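Side-chain contact in putative Fe-S biosynthesis protein (Lactobacillus salivarius, PDB 2P2E), which is of unknown function but probably takes part in the assembly of iron-sulphur clusters: residues 75-78 with 79-83. Residues are numbered along the deposited sequence; the frame is centred on the assembly and turned at random.
Sequences FYYK and GYSKM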
ATOM      1  N   PHE A  75       1.150   7.549   1.385  1.00 19.52           N
ATOM      2  CA  PHE A  75       0.708   6.359   0.668  1.00 18.77           C
ATOM      3  C   PHE A  75      -0.152   6.871  -0.467  1.00 18.95           C
ATOM      4  O   PHE A  75      -1.130   7.571  -0.222  1.00 20.57           O
ATOM      5  CB  PHE A  75      -0.177   5.493   1.552  1.00 18.31           C
ATOM      6  CG  PHE A  75       0.567   4.511   2.389  1.00 18.11           C
ATOM      7  CD1 PHE A  75       1.066   3.343   1.826  1.00 19.55           C
ATOM      8  CD2 PHE A  75       0.726   4.722   3.758  1.00 18.29           C
ATOM      9  CE1 PHE A  75       1.717   2.391   2.622  1.00 19.94           C
ATOM     10  CE2 PHE A  75       1.376   3.778   4.561  1.00 17.49           C
ATOM     11  CZ  PHE A  75       1.867   2.615   3.997  1.00 18.97           C
ATOM     12  N   TYR A  76       0.199   6.544  -1.701  1.00 18.64           N
ATOM     13  CA  TYR A  76      -0.603   6.997  -2.824  1.00 18.81           C
ATOM     14  C   TYR A  76      -1.534   5.880  -3.231  1.00 18.59           C
ATOM     15  O   TYR A  76      -1.209   4.714  -3.055  1.00 17.79           O
ATOM     16  CB  TYR A  76       0.303   7.402  -3.982  1.00 20.84           C
ATOM     17  CG  TYR A  76       1.016   8.688  -3.689  1.00 22.98           C
ATOM     18  CD1 TYR A  76       0.447   9.907  -4.019  1.00 23.25           C
ATOM     19  CD2 TYR A  76       2.230   8.691  -3.011  1.00 24.16           C
ATOM     20  CE1 TYR A  76       1.064  11.098  -3.683  1.00 24.17           C
ATOM     21  CE2 TYR A  76       2.859   9.881  -2.667  1.00 24.45           C
ATOM     22  CZ  TYR A  76       2.269  11.079  -3.008  1.00 25.75           C
ATOM     23  OH  TYR A  76       2.898  12.257  -2.682  1.00 27.44           O
ATOM     24  N   TYR A  77      -2.699   6.230  -3.756  1.00 18.24           N
ATOM     25  CA  TYR A  77      -3.655   5.219  -4.179  1.00 19.21           C
ATOM     26  C   TYR A  77      -4.566   5.724  -5.285  1.00 20.05           C
ATOM     27  O   TYR A  77      -4.746   6.933  -5.464  1.00 20.97           O
ATOM     28  CB  TYR A  77      -4.499   4.751  -2.991  1.00 17.32           C
ATOM     29  CG  TYR A  77      -5.442   5.792  -2.460  1.00 16.37           C
ATOM     30  CD1 TYR A  77      -6.804   5.742  -2.751  1.00 16.93           C
ATOM     31  CD2 TYR A  77      -4.975   6.826  -1.661  1.00 16.55           C
ATOM     32  CE1 TYR A  77      -7.682   6.699  -2.251  1.00 16.05           C
ATOM     33  CE2 TYR A  77      -5.842   7.793  -1.160  1.00 17.28           C
ATOM     34  CZ  TYR A  77      -7.190   7.719  -1.456  1.00 17.52           C
ATOM     35  OH  TYR A  77      -8.030   8.668  -0.946  1.00 19.73           O
ATOM     36  N   LYS A  78      -5.139   4.785  -6.027  1.00 18.95           N
ATOM     37  CA  LYS A  78      -6.034   5.136  -7.112  1.00 18.05           C
ATOM     38  C   LYS A  78      -7.310   5.662  -6.488  1.00 18.21           C
ATOM     39  O   LYS A  78      -7.926   4.997  -5.659  1.00 17.00           O
ATOM     40  CB  LYS A  78      -6.302   3.910  -7.979  1.00 17.84           C
ATOM     41  CG  LYS A  78      -5.044   3.404  -8.658  1.00 18.44           C
ATOM     42  CD  LYS A  78      -5.283   2.175  -9.509  1.00 18.43           C
ATOM     43  CE  LYS A  78      -5.489   0.939  -8.670  1.00 18.18           C
ATOM     44  NZ  LYS A  78      -5.357  -0.296  -9.496  1.00 19.76           N
ATOM     45  N   GLY A  79      -7.684   6.877  -6.871  1.00 17.95           N
ATOM     46  CA  GLY A  79      -8.881   7.486  -6.327  1.00 18.41           C
ATOM     47  C   GLY A  79     -10.037   6.537  -6.099  1.00 19.96           C
ATOM     48  O   GLY A  79     -10.435   6.307  -4.964  1.00 20.87           O
ATOM     49  N   TYR A  80     -10.557   5.963  -7.177  1.00 20.14           N
ATOM     50  CA  TYR A  80     -11.694   5.055  -7.105  1.00 20.27           C
ATOM     51  C   TYR A  80     -11.648   3.966  -6.046  1.00 20.28           C
ATOM     52  O   TYR A  80     -12.661   3.677  -5.429  1.00 21.30           O
ATOM     53  CB  TYR A  80     -11.937   4.412  -8.469  1.00 19.91           C
ATOM     54  CG  TYR A  80     -10.866   3.449  -8.921  1.00 20.49           C
ATOM     55  CD1 TYR A  80     -10.981   2.086  -8.671  1.00 19.42           C
ATOM     56  CD2 TYR A  80      -9.761   3.894  -9.640  1.00 21.39           C
ATOM     57  CE1 TYR A  80     -10.026   1.184  -9.133  1.00 20.28           C
ATOM     58  CE2 TYR A  80      -8.798   3.001 -10.110  1.00 22.83           C
ATOM     59  CZ  TYR A  80      -8.941   1.647  -9.855  1.00 22.67           C
ATOM     60  OH  TYR A  80      -8.014   0.758 -10.349  1.00 24.73           O
ATOM     61  N   SER A  81     -10.496   3.352  -5.830  1.00 20.58           N
ATOM     62  CA  SER A  81     -10.420   2.285  -4.839  1.00 21.92           C
ATOM     63  C   SER A  81     -10.762   2.780  -3.442  1.00 22.93           C
ATOM     64  O   SER A  81     -10.888   1.996  -2.507  1.00 23.34           O
ATOM     65  CB  SER A  81      -9.032   1.632  -4.850  1.00 20.51           C
ATOM     66  OG  SER A  81      -8.008   2.598  -4.760  1.00 20.97           O
ATOM     67  N   LYS A  82     -10.928   4.087  -3.315  1.00 24.95           N
ATOM     68  CA  LYS A  82     -11.264   4.707  -2.040  1.00 26.70           C
ATOM     69  C   LYS A  82     -12.535   4.072  -1.497  1.00 27.52           C
ATOM     70  O   LYS A  82     -12.746   4.020  -0.283  1.00 26.22           O
ATOM     71  CB  LYS A  82     -11.478   6.204  -2.257  1.00 28.79           C
ATOM     72  CG  LYS A  82     -11.616   7.036  -1.009  1.00 33.27           C
ATOM     73  CD  LYS A  82     -11.691   8.520  -1.392  1.00 35.90           C
ATOM     74  CE  LYS A  82     -11.743   9.441  -0.164  1.00 37.03           C
ATOM     75  NZ  LYS A  82     -11.808  10.891  -0.556  1.00 38.09           N
HETATM   76  N   MSE A  83     -13.375   3.587  -2.410  1.00 28.08           N
HETATM   77  CA  MSE A  83     -14.644   2.972  -2.038  1.00 30.51           C
HETATM   78  C   MSE A  83     -14.447   1.644  -1.321  1.00 30.40           C
HETATM   79  O   MSE A  83     -15.363   1.139  -0.662  1.00 29.10           O
HETATM   80  CB  MSE A  83     -15.523   2.766  -3.277  1.00 34.34           C
HETATM   81  CG  MSE A  83     -15.042   1.695  -4.244  1.00 40.70           C
HETATM   82 SE   MSE A  83     -16.257   1.485  -5.779  1.00 48.80          SE
HETATM   83  CE  MSE A  83     -17.896   1.063  -4.793  1.00 44.95           C
TER
HETATM   84  O   HOH W   1      -5.393   1.702  -4.996  1.00 15.93           O
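Tyr77, last residue of strand 75-77, turns its ring edge to the following 3-10 turn. Ser81 OG sits in the ring plane, 3.9 Å from Tyr77 CD1, and the Lys82 chain slants past the outer end, Lys82 CD lying 3.7 Å from Tyr77 OH. Tyr77 CG stands between backbone N and carbonyl carbon (chi1 68°), sending the ring forward to the turn. Strand 75-77 lies inside the mixed beta-sheet, between strands 66-70 and 24-30, and one backbone oxygen ties its exit into the turn: Lys78 O accepts a hydrogen bond from Ser81 OG at 2.6 Å, on a lone pair in the carbonyl plane, and a weak one from Ser81 N at 3.1 Å. A water links Ser81 OG back to Lys78 N. The Lys78 side chain runs alongside Tyr80, with Lys78 CB 3.4 Å from Tyr80 CE2. A weak 3.0 Å bond joins Lys78 NZ to Tyr80 OH. Asp32 joins both ends, salt-bridged to the ammonium and hydrogen-bonded to the phenol; Phe30 O and Val34 O also accept hydrogen bonds from Lys78 NZ. With Lys78 cut back to an alanine, Asp32 is likely to lose its cationic mate and the Tyr80 ring its flanking chain.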